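Local coordinates for putative leucoanthocyanidin reductase 1 (Vitis vinifera, PDB 3I6I), which catalyses the NADPH-dependent reduction of leucoanthocyanidins to flavan-3-ols in grapevine flavonoid metabolism, at residues 69-72 with 73-76; 100-103 with 104-108. One frame throughout, in Å; residues are numbered along the deposited sequence.

Contact 1: residues 69-72 with 73-76. With NDP (NADPH dihydro-nicotinamide-adenine-dinucleotide phosphate), chain B.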
loop_
_atom_site.group_PDB
_atom_site.type_symbol
_atom_site.label_atom_id
_atom_site.label_comp_id
_atom_site.label_asym_id
_atom_site.label_seq_id
_atom_site.Cartn_x
_atom_site.Cartn_y
_atom_site.Cartn_z
ATOM N N ILE A 69 -15.901 3.028 8.929
ATOM C CA ILE A 69 -15.449 4.369 8.538
ATOM C C ILE A 69 -16.464 5.146 7.701
ATOM O O ILE A 69 -16.355 6.348 7.613
ATOM C CB ILE A 69 -14.058 4.393 7.835
ATOM C CG1 ILE A 69 -14.094 3.725 6.455
ATOM C CG2 ILE A 69 -12.980 3.805 8.746
ATOM C CD1 ILE A 69 -12.833 4.079 5.660
ATOM N N ASN A 70 -17.452 4.462 7.127
ATOM C CA ASN A 70 -18.541 5.132 6.371
ATOM C C ASN A 70 -19.675 5.751 7.243
ATOM O O ASN A 70 -20.648 6.321 6.727
ATOM C CB ASN A 70 -19.162 4.153 5.360
ATOM C CG ASN A 70 -19.507 2.817 5.993
ATOM O OD1 ASN A 70 -18.637 2.073 6.438
ATOM N ND2 ASN A 70 -20.741 2.535 6.057
ATOM N N GLU A 71 -19.549 5.612 8.561
ATOM C CA GLU A 71 -20.545 6.100 9.504
ATOM C C GLU A 71 -19.992 7.350 10.159
ATOM O O GLU A 71 -19.233 7.247 11.120
ATOM C CB GLU A 71 -20.768 5.043 10.578
ATOM C CG GLU A 71 -21.460 3.812 10.063
ATOM C CD GLU A 71 -21.665 2.775 11.153
ATOM O OE1 GLU A 71 -20.697 2.446 11.899
ATOM O OE2 GLU A 71 -22.797 2.291 11.256
ATOM N N GLN A 72 -20.326 8.515 9.619
ATOM C CA GLN A 72 -19.652 9.771 10.035
ATOM C C GLN A 72 -19.809 10.072 11.518
ATOM O O GLN A 72 -18.794 10.294 12.218
ATOM C CB GLN A 72 -20.158 10.958 9.220
ATOM C CG GLN A 72 -19.355 12.251 9.452
ATOM C CD GLN A 72 -19.913 13.469 8.741
ATOM O OE1 GLN A 72 -20.477 13.368 7.664
ATOM N NE2 GLN A 72 -19.712 14.640 9.337
ATOM N N GLU A 73 -21.049 10.096 11.998
ATOM C CA GLU A 73 -21.318 10.332 13.427
ATOM C C GLU A 73 -20.541 9.357 14.345
ATOM O O GLU A 73 -19.960 9.783 15.340
ATOM C CB GLU A 73 -22.821 10.307 13.734
ATOM C CG GLU A 73 -23.181 10.189 15.221
ATOM C CD GLU A 73 -24.701 10.074 15.512
ATOM O OE1 GLU A 73 -25.050 9.900 16.694
ATOM O OE2 GLU A 73 -25.540 10.155 14.583
ATOM N N ALA A 74 -20.544 8.063 14.013
ATOM C CA ALA A 74 -19.766 7.065 14.765
ATOM C C ALA A 74 -18.282 7.401 14.782
ATOM O O ALA A 74 -17.620 7.291 15.822
ATOM C CB ALA A 74 -19.984 5.634 14.179
ATOM N N MET A 75 -17.740 7.804 13.635
ATOM C CA MET A 75 -16.307 8.116 13.567
ATOM C C MET A 75 -15.978 9.369 14.363
ATOM O O MET A 75 -14.914 9.444 15.000
ATOM C CB MET A 75 -15.821 8.291 12.135
ATOM C CG MET A 75 -15.851 7.038 11.294
ATOM S SD MET A 75 -14.938 5.666 12.067
ATOM C CE MET A 75 -16.287 4.635 12.618
ATOM N N GLU A 76 -16.885 10.346 14.340
ATOM C CA GLU A 76 -16.661 11.559 15.125
ATOM C C GLU A 76 -16.545 11.181 16.606
ATOM O O GLU A 76 -15.641 11.652 17.323
ATOM C CB GLU A 76 -17.756 12.589 14.887
ATOM C CG GLU A 76 -17.775 13.185 13.490
ATOM C CD GLU A 76 -18.802 14.295 13.338
ATOM O OE1 GLU A 76 -19.257 14.841 14.375
ATOM O OE2 GLU A 76 -19.166 14.630 12.189
HETATM P PA NDP B . -7.795 -5.593 2.319
HETATM O O1A NDP B . -9.064 -5.949 1.584
HETATM O O2A NDP B . -6.685 -6.781 2.551
HETATM O O5B NDP B . -8.019 -4.959 3.780
HETATM C C5B NDP B . -8.963 -3.950 3.961
HETATM C C4B NDP B . -9.178 -3.661 5.397
HETATM O O4B NDP B . -10.155 -2.550 5.351
HETATM C C3B NDP B . -9.872 -4.831 6.141
HETATM O O3B NDP B . -9.442 -4.914 7.526
HETATM C C2B NDP B . -11.350 -4.451 6.079
HETATM O O2B NDP B . -12.045 -5.016 7.191
HETATM C C1B NDP B . -11.239 -2.941 6.278
HETATM N N9A NDP B . -12.413 -2.153 5.905
HETATM C C8A NDP B . -12.954 -2.097 4.688
HETATM N N7A NDP B . -13.988 -1.253 4.713
HETATM C C5A NDP B . -14.095 -0.755 5.949
HETATM C C6A NDP B . -14.971 0.148 6.552
HETATM N N6A NDP B . -15.947 0.724 5.846
HETATM N N1A NDP B . -14.810 0.438 7.859
HETATM C C2A NDP B . -13.820 -0.116 8.556
HETATM N N3A NDP B . -12.949 -0.976 8.011
HETATM C C4A NDP B . -13.084 -1.316 6.709
HETATM O O3 NDP B . -7.068 -4.433 1.491
HETATM P PN NDP B . -5.538 -4.344 0.919
HETATM O O1N NDP B . -4.424 -4.498 1.884
HETATM O O2N NDP B . -5.567 -5.276 -0.349
HETATM O O5D NDP B . -5.628 -2.830 0.282
HETATM C C5D NDP B . -5.329 -1.689 1.099
HETATM C C4D NDP B . -4.807 -0.585 0.223
HETATM O O4D NDP B . -3.503 -1.071 -0.203
HETATM C C3D NDP B . -5.608 -0.309 -1.025
HETATM O O3D NDP B . -5.523 1.083 -1.316
HETATM C C2D NDP B . -4.837 -1.073 -2.085
HETATM O O2D NDP B . -4.975 -0.374 -3.306
HETATM C C1D NDP B . -3.390 -0.951 -1.615
HETATM N N1N NDP B . -2.500 -2.128 -1.922
HETATM C C2N NDP B . -1.177 -1.953 -2.396
HETATM C C3N NDP B . -0.543 -2.957 -2.998
HETATM C C7N NDP B . 0.907 -2.762 -3.481
HETATM O O7N NDP B . 1.505 -1.699 -3.278
HETATM N N7N NDP B . 1.485 -3.812 -4.040
HETATM C C4N NDP B . -1.263 -4.301 -3.190
HETATM C C5N NDP B . -2.370 -4.482 -2.157
HETATM C C6N NDP B . -2.889 -3.436 -1.528
HETATM P P2B NDP B . -13.186 -6.211 6.890
HETATM O O1X NDP B . -12.503 -7.440 6.409
HETATM O O2X NDP B . -13.965 -6.319 8.272
HETATM O O3X NDP B . -14.175 -5.611 5.809
#
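Gln72 reaches along the helix surface to Glu76, one turn further on, and the amide NE2 donates a hydrogen bond to the carboxylate OE2 at 2.9 Å. The oxygen is met nearly along its C-O bond, while the acceptor is tilted somewhat from the amide plane and the two flat groups are turned 43° against each other. With CG opposite the backbone N (chi1 -171°) and the chain extended beyond it, Gln72 runs out far enough for its amide to reach the carboxylate. Replacing Gln72 by an alanine would probably leave the Glu76 carboxylate without this amide donor and freer to turn.

Two backbone bonds start the helix 72-81: Met75 N to Glu71 O, and Glu76 N to Gln72 O. Glu71, at the N-cap position, accepts the first of these through its carbonyl; its side chain contributes apolar contact, CB lying 3.7 Å from Ala74 CB.

Residues 69-71 lie in the loop between strand 63-66 of a Rossmann-type sheet and helix 72-81, at the adenine end of the NADPH pocket. Ile69 N gives a nearly straight hydrogen bond (171°) to N1A of the adenine at 3.0 Å, and Asn70 OD1 accepts one from N6A at 3.1 Å. The adenine edge is thus read by a main-chain donor and a side-chain acceptor. Ile69 CG1 adds van der Waals contact, 3.6 Å from N6A.

Met75, its chain bent at chi2 and chi3, packs on Ile69: SD lies 3.8 Å from Ile69 CA and 4.3 Å from Ile69 CG2. Both side chains also touch Leu40 of strand 37-41, and Ile69 further meets Asp98, another residue of the cofactor site.

Contact 2: residues 100-103 with 104-108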
loop_
_atom_site.group_PDB
_atom_site.type_symbol
_atom_site.label_atom_id
_atom_site.label_comp_id
_atom_site.label_asym_id
_atom_site.label_seq_id
_atom_site.Cartn_x
_atom_site.Cartn_y
_atom_site.Cartn_z
ATOM N N ILE A 100 -14.965 8.846 2.527
ATOM C CA ILE A 100 -15.564 10.175 2.440
ATOM C C ILE A 100 -16.150 10.574 3.782
ATOM O O ILE A 100 -15.863 11.681 4.292
ATOM C CB ILE A 100 -16.603 10.272 1.330
ATOM C CG1 ILE A 100 -15.935 10.173 -0.051
ATOM C CG2 ILE A 100 -17.398 11.593 1.420
ATOM C CD1 ILE A 100 -16.896 10.267 -1.174
ATOM N N ALA A 101 -16.947 9.688 4.378
ATOM C CA ALA A 101 -17.514 9.985 5.722
ATOM C C ALA A 101 -16.424 10.158 6.780
ATOM O O ALA A 101 -16.532 11.010 7.659
ATOM C CB ALA A 101 -18.506 8.902 6.162
ATOM N N LEU A 102 -15.364 9.357 6.703
ATOM C CA LEU A 102 -14.241 9.511 7.620
ATOM C C LEU A 102 -13.570 10.877 7.516
ATOM O O LEU A 102 -13.227 11.474 8.549
ATOM C CB LEU A 102 -13.179 8.419 7.398
ATOM C CG LEU A 102 -11.954 8.399 8.299
ATOM C CD1 LEU A 102 -12.281 8.327 9.782
ATOM C CD2 LEU A 102 -10.981 7.238 7.858
ATOM N N VAL A 103 -13.361 11.351 6.289
ATOM C CA VAL A 103 -12.797 12.691 6.047
ATOM C C VAL A 103 -13.737 13.756 6.621
ATOM O O VAL A 103 -13.297 14.643 7.341
ATOM C CB VAL A 103 -12.479 12.932 4.545
ATOM C CG1 VAL A 103 -12.042 14.400 4.283
ATOM C CG2 VAL A 103 -11.409 11.940 4.036
ATOM N N LYS A 104 -15.043 13.670 6.344
ATOM C CA LYS A 104 -15.991 14.642 6.920
ATOM C C LYS A 104 -15.938 14.634 8.459
ATOM O O LYS A 104 -16.030 15.689 9.118
ATOM C CB LYS A 104 -17.403 14.377 6.393
ATOM C CG LYS A 104 -17.541 14.633 4.884
ATOM C CD LYS A 104 -18.994 14.864 4.462
ATOM C CE LYS A 104 -19.519 16.265 4.858
ATOM N NZ LYS A 104 -18.640 17.436 4.405
ATOM N N ALA A 105 -15.766 13.448 9.045
ATOM C CA ALA A 105 -15.687 13.282 10.499
ATOM C C ALA A 105 -14.434 13.935 11.056
ATOM O O ALA A 105 -14.496 14.669 12.073
ATOM C CB ALA A 105 -15.762 11.809 10.894
ATOM N N MET A 106 -13.309 13.708 10.392
ATOM C CA MET A 106 -12.060 14.354 10.798
ATOM C C MET A 106 -12.145 15.871 10.687
ATOM O O MET A 106 -11.642 16.598 11.558
ATOM C CB MET A 106 -10.881 13.832 9.992
ATOM C CG MET A 106 -10.513 12.430 10.350
ATOM S SD MET A 106 -9.088 11.744 9.464
ATOM C CE MET A 106 -9.646 11.803 7.779
ATOM N N LYS A 107 -12.765 16.357 9.626
ATOM C CA LYS A 107 -12.954 17.794 9.470
ATOM C C LYS A 107 -13.818 18.363 10.590
ATOM O O LYS A 107 -13.509 19.429 11.129
ATOM C CB LYS A 107 -13.591 18.115 8.129
ATOM C CG LYS A 107 -13.680 19.605 7.812
ATOM C CD LYS A 107 -14.498 19.851 6.541
ATOM C CE LYS A 107 -14.677 21.350 6.298
ATOM N NZ LYS A 107 -15.554 21.669 5.129
ATOM N N ALA A 108 -14.904 17.664 10.925
ATOM C CA ALA A 108 -15.789 18.087 12.017
ATOM C C ALA A 108 -15.115 18.166 13.378
ATOM O O ALA A 108 -15.360 19.110 14.133
ATOM C CB ALA A 108 -17.010 17.169 12.100
#
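Met106 lies back against the preceding turn of its helix, touching Leu102 and Val103 with CB, CG and the terminal methyl. CB starts beside two carbonyl oxygens, 3.6 Å from Leu102 O and slightly farther from Val103 O. CG sits beside the backbone N and opposite the carbonyl carbon (chi1 -71°), which brings it to 3.4 Å from Leu102 O, the same oxygen that accepts the hydrogen bond from Met106 N. The chain then runs straight through SD and bends at chi3 (-61°), returning CE toward the helix. There the methyl meets the Val103 backbone at CA, 3.7 Å away, and comes equally close to Leu102 O. It also reaches both neighbouring side chains: Leu102 CG and Val103 CG2 each lie 4.1 Å from CE. Met106 crosses both of these side chains at a slant, and these side-chain pairs are purely apolar.

These residues belong to helix 99-109, the crossover of a beta-alpha-beta unit between the parallel strands 86-89 and 114-116 of the Rossmann-type sheet. Leu102, Val103 and Met106 all touch Phe115 of strand 114-116, so the methionine and its two neighbours form the sheet-facing side. Ile100 and Val103 also meet helix 133-149, where Leu146 is a shared partner.

Four successive i to i+4 backbone bonds hold the turns together, from Lys104 N to Ile100 O through Lys107 N to Val103 O. On another flank the small CB of Ala105 rests 3.4 Å from Ala101 O and 3.5 Å from Leu102 O, and Ala105 also packs on Met75 and Glu76 of helix 72-81.

Contacts 1 and 2, with centres 8 Å apart, meet where helix 72-81 and the loop before it lie against helix 99-109. Alanines of the latter form much of this interface. Ala108 CB comes within 3.3 Å of Glu76 OE2, the oxygen already bonded within contact 1, and Ala105 CB packs 3.6 Å from Glu76 CG. Nearer the cofactor, Ala101 CB touches Asn70 O at 3.4 Å, backing the residue whose OD1 accepts a hydrogen bond from the adenine amino group. Leu102 also touches Ile69, although its side chain remains about 8 Å from NADPH. Contact 2 thus borders the pocket as second shell, whereas contact 1 meets the adenine directly.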